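Local coordinates for mannosylglycerate hydrolase MGH1-like glycoside hydrolase domain-containing protein (Thermus thermophilus HB8, PDB 4WVA) that hydrolyses mannosylglycerate, and also glucosylglycerate, releasing glycerate and the free sugar as a family 63 glycoside hydrolase, at residues Leu174-Tyr185 with Tyr204-Tyr212. Sequence-based numbering, arbitrary orientation.
Sequences LSRVPVENLPPY and YDRYLSLLY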
loop_
_atom_site.group_PDB
_atom_site.type_symbol
_atom_site.label_atom_id
_atom_site.label_comp_id
_atom_site.label_asym_id
_atom_site.label_seq_id
_atom_site.Cartn_x
_atom_site.Cartn_y
_atom_site.Cartn_z
ATOM N N LEU A 174 3.335 -32.528 -6.523
ATOM C CA LEU A 174 2.711 -33.828 -6.280
ATOM C C LEU A 174 3.589 -34.988 -6.713
ATOM O O LEU A 174 3.444 -36.088 -6.178
ATOM C CB LEU A 174 1.376 -33.940 -6.990
ATOM C CG LEU A 174 0.240 -33.347 -6.199
ATOM C CD1 LEU A 174 -0.945 -33.197 -7.141
ATOM C CD2 LEU A 174 -0.120 -34.188 -4.971
ATOM N N SER A 175 4.484 -34.747 -7.658
ATOM C CA SER A 175 5.401 -35.794 -8.139
ATOM C C SER A 175 6.324 -36.334 -7.041
ATOM O O SER A 175 6.887 -37.430 -7.187
ATOM C CB SER A 175 6.224 -35.285 -9.325
ATOM O OG SER A 175 7.209 -34.366 -8.895
ATOM N N ARG A 176 6.483 -35.593 -5.942
ATOM C CA ARG A 176 7.304 -36.035 -4.818
ATOM C C ARG A 176 6.569 -36.864 -3.775
ATOM O O ARG A 176 7.191 -37.358 -2.832
ATOM C CB ARG A 176 7.963 -34.832 -4.137
ATOM C CG ARG A 176 8.706 -33.987 -5.139
ATOM C CD ARG A 176 9.695 -33.024 -4.528
ATOM N NE ARG A 176 10.130 -32.148 -5.599
ATOM C CZ ARG A 176 9.581 -30.969 -5.893
ATOM N NH1 ARG A 176 8.597 -30.461 -5.151
ATOM N NH2 ARG A 176 10.047 -30.290 -6.931
ATOM N N VAL A 177 5.255 -37.040 -3.930
ATOM C CA VAL A 177 4.476 -37.764 -2.948
ATOM C C VAL A 177 4.622 -39.253 -3.253
ATOM O O VAL A 177 4.343 -39.661 -4.377
ATOM C CB VAL A 177 2.997 -37.354 -3.016
ATOM C CG1 VAL A 177 2.138 -38.228 -2.105
ATOM C CG2 VAL A 177 2.873 -35.879 -2.657
ATOM N N PRO A 178 5.086 -40.050 -2.270
ATOM C CA PRO A 178 5.290 -41.483 -2.563
ATOM C C PRO A 178 3.969 -42.214 -2.777
ATOM O O PRO A 178 2.982 -41.882 -2.127
ATOM C CB PRO A 178 5.999 -42.011 -1.312
ATOM C CG PRO A 178 5.773 -41.001 -0.237
ATOM C CD PRO A 178 5.529 -39.679 -0.911
ATOM N N VAL A 179 3.964 -43.197 -3.678
ATOM C CA VAL A 179 2.791 -44.040 -3.894
ATOM C C VAL A 179 3.079 -45.541 -3.719
ATOM O O VAL A 179 2.160 -46.347 -3.824
ATOM C CB VAL A 179 2.146 -43.786 -5.276
ATOM C CG1 VAL A 179 1.635 -42.344 -5.372
ATOM C CG2 VAL A 179 3.109 -44.084 -6.418
ATOM N N GLU A 180 4.331 -45.909 -3.442
ATOM C CA GLU A 180 4.702 -47.321 -3.204
ATOM C C GLU A 180 3.874 -47.934 -2.092
ATOM O O GLU A 180 3.702 -47.326 -1.038
ATOM C CB GLU A 180 6.184 -47.457 -2.817
ATOM C CG GLU A 180 7.173 -46.998 -3.870
ATOM C CD GLU A 180 6.852 -47.533 -5.252
ATOM O OE1 GLU A 180 6.875 -48.773 -5.430
ATOM O OE2 GLU A 180 6.573 -46.710 -6.154
ATOM N N ASN A 181 3.372 -49.145 -2.326
ATOM C CA ASN A 181 2.588 -49.887 -1.328
ATOM C C ASN A 181 1.273 -49.212 -0.934
ATOM O O ASN A 181 0.713 -49.501 0.130
ATOM C CB ASN A 181 3.420 -50.161 -0.060
ATOM C CG ASN A 181 4.834 -50.618 -0.368
ATOM O OD1 ASN A 181 5.793 -50.161 0.256
ATOM N ND2 ASN A 181 4.972 -51.516 -1.339
ATOM N N LEU A 182 0.785 -48.303 -1.776
ATOM C CA LEU A 182 -0.523 -47.716 -1.557
ATOM C C LEU A 182 -1.516 -48.832 -1.860
ATOM O O LEU A 182 -1.451 -49.436 -2.932
ATOM C CB LEU A 182 -0.763 -46.527 -2.495
ATOM C CG LEU A 182 -2.057 -45.723 -2.294
ATOM C CD1 LEU A 182 -1.942 -44.825 -1.068
ATOM C CD2 LEU A 182 -2.382 -44.898 -3.534
ATOM N N PRO A 183 -2.419 -49.121 -0.913
ATOM C CA PRO A 183 -3.435 -50.129 -1.189
ATOM C C PRO A 183 -4.428 -49.647 -2.249
ATOM O O PRO A 183 -4.655 -48.439 -2.364
ATOM C CB PRO A 183 -4.147 -50.296 0.157
ATOM C CG PRO A 183 -3.924 -49.021 0.885
ATOM C CD PRO A 183 -2.591 -48.502 0.415
ATOM N N PRO A 184 -5.027 -50.579 -3.013
ATOM C CA PRO A 184 -6.089 -50.131 -3.911
ATOM C C PRO A 184 -7.249 -49.548 -3.129
ATOM O O PRO A 184 -7.431 -49.850 -1.962
ATOM C CB PRO A 184 -6.508 -51.402 -4.676
ATOM C CG PRO A 184 -5.898 -52.546 -3.936
ATOM C CD PRO A 184 -4.725 -52.012 -3.155
ATOM N N TYR A 185 -8.002 -48.677 -3.777
ATOM C CA TYR A 185 -9.142 -48.020 -3.154
ATOM C C TYR A 185 -10.175 -47.910 -4.243
ATOM O O TYR A 185 -9.876 -48.164 -5.402
ATOM C CB TYR A 185 -8.773 -46.617 -2.629
ATOM C CG TYR A 185 -8.083 -45.781 -3.670
ATOM C CD1 TYR A 185 -6.697 -45.765 -3.768
ATOM C CD2 TYR A 185 -8.821 -45.045 -4.603
ATOM C CE1 TYR A 185 -6.060 -45.029 -4.752
ATOM C CE2 TYR A 185 -8.197 -44.308 -5.585
ATOM C CZ TYR A 185 -6.817 -44.300 -5.654
ATOM O OH TYR A 185 -6.205 -43.583 -6.640
ATOM N N TYR A 204 -5.275 -39.051 -7.810
ATOM C CA TYR A 204 -5.897 -39.633 -6.631
ATOM C C TYR A 204 -4.952 -40.484 -5.792
ATOM O O TYR A 204 -5.035 -40.465 -4.578
ATOM C CB TYR A 204 -7.158 -40.429 -6.969
ATOM C CG TYR A 204 -8.427 -39.625 -6.785
ATOM C CD1 TYR A 204 -9.221 -39.764 -5.654
ATOM C CD2 TYR A 204 -8.835 -38.747 -7.766
ATOM C CE1 TYR A 204 -10.389 -39.016 -5.511
ATOM C CE2 TYR A 204 -9.985 -37.995 -7.631
ATOM C CZ TYR A 204 -10.764 -38.138 -6.521
ATOM O OH TYR A 204 -11.919 -37.382 -6.416
ATOM N N ASP A 205 -4.048 -41.224 -6.434
ATOM C CA ASP A 205 -3.078 -42.016 -5.681
ATOM C C ASP A 205 -2.313 -41.142 -4.690
ATOM O O ASP A 205 -2.133 -41.495 -3.523
ATOM C CB ASP A 205 -2.083 -42.685 -6.631
ATOM C CG ASP A 205 -2.665 -43.899 -7.347
ATOM O OD1 ASP A 205 -3.772 -44.362 -6.989
ATOM O OD2 ASP A 205 -1.998 -44.387 -8.286
ATOM N N ARG A 206 -1.903 -39.973 -5.170
ATOM C CA ARG A 206 -1.133 -39.026 -4.369
ATOM C C ARG A 206 -2.015 -38.251 -3.378
ATOM O O ARG A 206 -1.600 -38.021 -2.253
ATOM C CB ARG A 206 -0.307 -38.135 -5.304
ATOM C CG ARG A 206 0.776 -38.946 -6.018
ATOM C CD ARG A 206 1.364 -38.301 -7.248
ATOM N NE ARG A 206 2.465 -39.131 -7.735
ATOM C CZ ARG A 206 2.312 -40.244 -8.454
ATOM N NH1 ARG A 206 1.103 -40.652 -8.831
ATOM N NH2 ARG A 206 3.388 -40.961 -8.809
ATOM N N TYR A 207 -3.251 -37.906 -3.756
ATOM C CA TYR A 207 -4.211 -37.369 -2.793
ATOM C C TYR A 207 -4.359 -38.300 -1.569
ATOM O O TYR A 207 -4.375 -37.853 -0.421
ATOM C CB TYR A 207 -5.617 -37.114 -3.410
ATOM C CG TYR A 207 -5.716 -36.217 -4.644
ATOM C CD1 TYR A 207 -4.694 -35.329 -5.007
ATOM C CD2 TYR A 207 -6.877 -36.230 -5.441
ATOM C CE1 TYR A 207 -4.805 -34.526 -6.137
ATOM C CE2 TYR A 207 -6.988 -35.438 -6.575
ATOM C CZ TYR A 207 -5.954 -34.580 -6.921
ATOM O OH TYR A 207 -6.075 -33.799 -8.051
ATOM N N LEU A 208 -4.509 -39.604 -1.831
ATOM C CA LEU A 208 -4.730 -40.577 -0.764
ATOM C C LEU A 208 -3.467 -40.846 0.047
ATOM O O LEU A 208 -3.523 -40.946 1.270
ATOM C CB LEU A 208 -5.353 -41.878 -1.314
ATOM C CG LEU A 208 -6.887 -41.905 -1.299
ATOM C CD1 LEU A 208 -7.407 -41.979 0.128
ATOM C CD2 LEU A 208 -7.501 -40.713 -2.010
ATOM N N SER A 209 -2.330 -40.921 -0.629
ATOM C CA SER A 209 -1.038 -41.046 0.075
ATOM C C SER A 209 -0.862 -39.950 1.131
ATOM O O SER A 209 -0.473 -40.208 2.284
ATOM C CB SER A 209 0.120 -41.024 -0.914
ATOM O OG SER A 209 1.361 -41.036 -0.223
ATOM N N LEU A 210 -1.172 -38.712 0.753
ATOM C CA LEU A 210 -1.095 -37.606 1.703
ATOM C C LEU A 210 -2.062 -37.770 2.863
ATOM O O LEU A 210 -1.690 -37.575 4.024
ATOM C CB LEU A 210 -1.327 -36.262 0.993
ATOM C CG LEU A 210 -0.214 -35.748 0.059
ATOM C CD1 LEU A 210 -0.692 -34.561 -0.777
ATOM C CD2 LEU A 210 1.035 -35.372 0.832
ATOM N N LEU A 211 -3.305 -38.143 2.559
ATOM C CA LEU A 211 -4.309 -38.398 3.576
ATOM C C LEU A 211 -3.799 -39.430 4.577
ATOM O O LEU A 211 -3.889 -39.221 5.789
ATOM C CB LEU A 211 -5.625 -38.877 2.936
ATOM C CG LEU A 211 -6.887 -38.947 3.823
ATOM C CD1 LEU A 211 -8.135 -39.047 2.963
ATOM C CD2 LEU A 211 -6.864 -40.104 4.820
ATOM N N TYR A 212 -3.268 -40.540 4.061
ATOM C CA TYR A 212 -2.795 -41.627 4.927
ATOM C C TYR A 212 -1.640 -41.167 5.805
ATOM O O TYR A 212 -1.577 -41.526 6.980
ATOM C CB TYR A 212 -2.393 -42.867 4.116
ATOM C CG TYR A 212 -3.534 -43.540 3.369
ATOM C CD1 TYR A 212 -4.797 -43.653 3.937
ATOM C CD2 TYR A 212 -3.342 -44.072 2.097
ATOM C CE1 TYR A 212 -5.837 -44.265 3.261
ATOM C CE2 TYR A 212 -4.381 -44.684 1.416
ATOM C CZ TYR A 212 -5.621 -44.776 2.010
ATOM O OH TYR A 212 -6.665 -45.380 1.350
HETATM O O HOH W 1 5.257 -39.571 -6.832
#
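With chi1 at 175°, Ser209 holds OG anti to its own backbone nitrogen, where it donates a hydrogen bond to Pro178 O over 2.6 Å, the C=O...OG angle being 164°. Arg206, extended from CG to NE, runs beneath Val179, whose CG1 sits 3.8 Å above the guanidinium plane, over its centre. Leu174 O lies at the edge of that group, in its plane. NE reaches a water that donates to Ser175 O and Val177 O, while NH1 bonds Glu202 O within its own helix. Replacing Arg206 with alanine would probably leave this water short of a donor and open a gap under Val179. Helix 201-216 belongs to an (alpha/alpha)6-barrel enzyme, and here the irregular chain after helix 171-175 wraps across it, making a type II turn from Val179 to Leu182. Closing the turn, Leu182 puts CD2 3.4 Å from Asp205 O and CD1 at the Tyr212 ring edge, 3.5 Å from CE2. Tyr185 OH donates to Asp205 OD1 at 2.6 Å, on the anti side and out of the carboxylate plane; ring and carboxylate planes stand 86° apart. Lys201 forms a salt bridge with Asp205 OD2, so both carboxylate oxygens are engaged. At the far end Val177 CG2 packs 4.0 Å from Leu210 CD2, and Leu174 CD1 meets the edge of Tyr207, whose side chain neighbours Asp165, the probable proton donor.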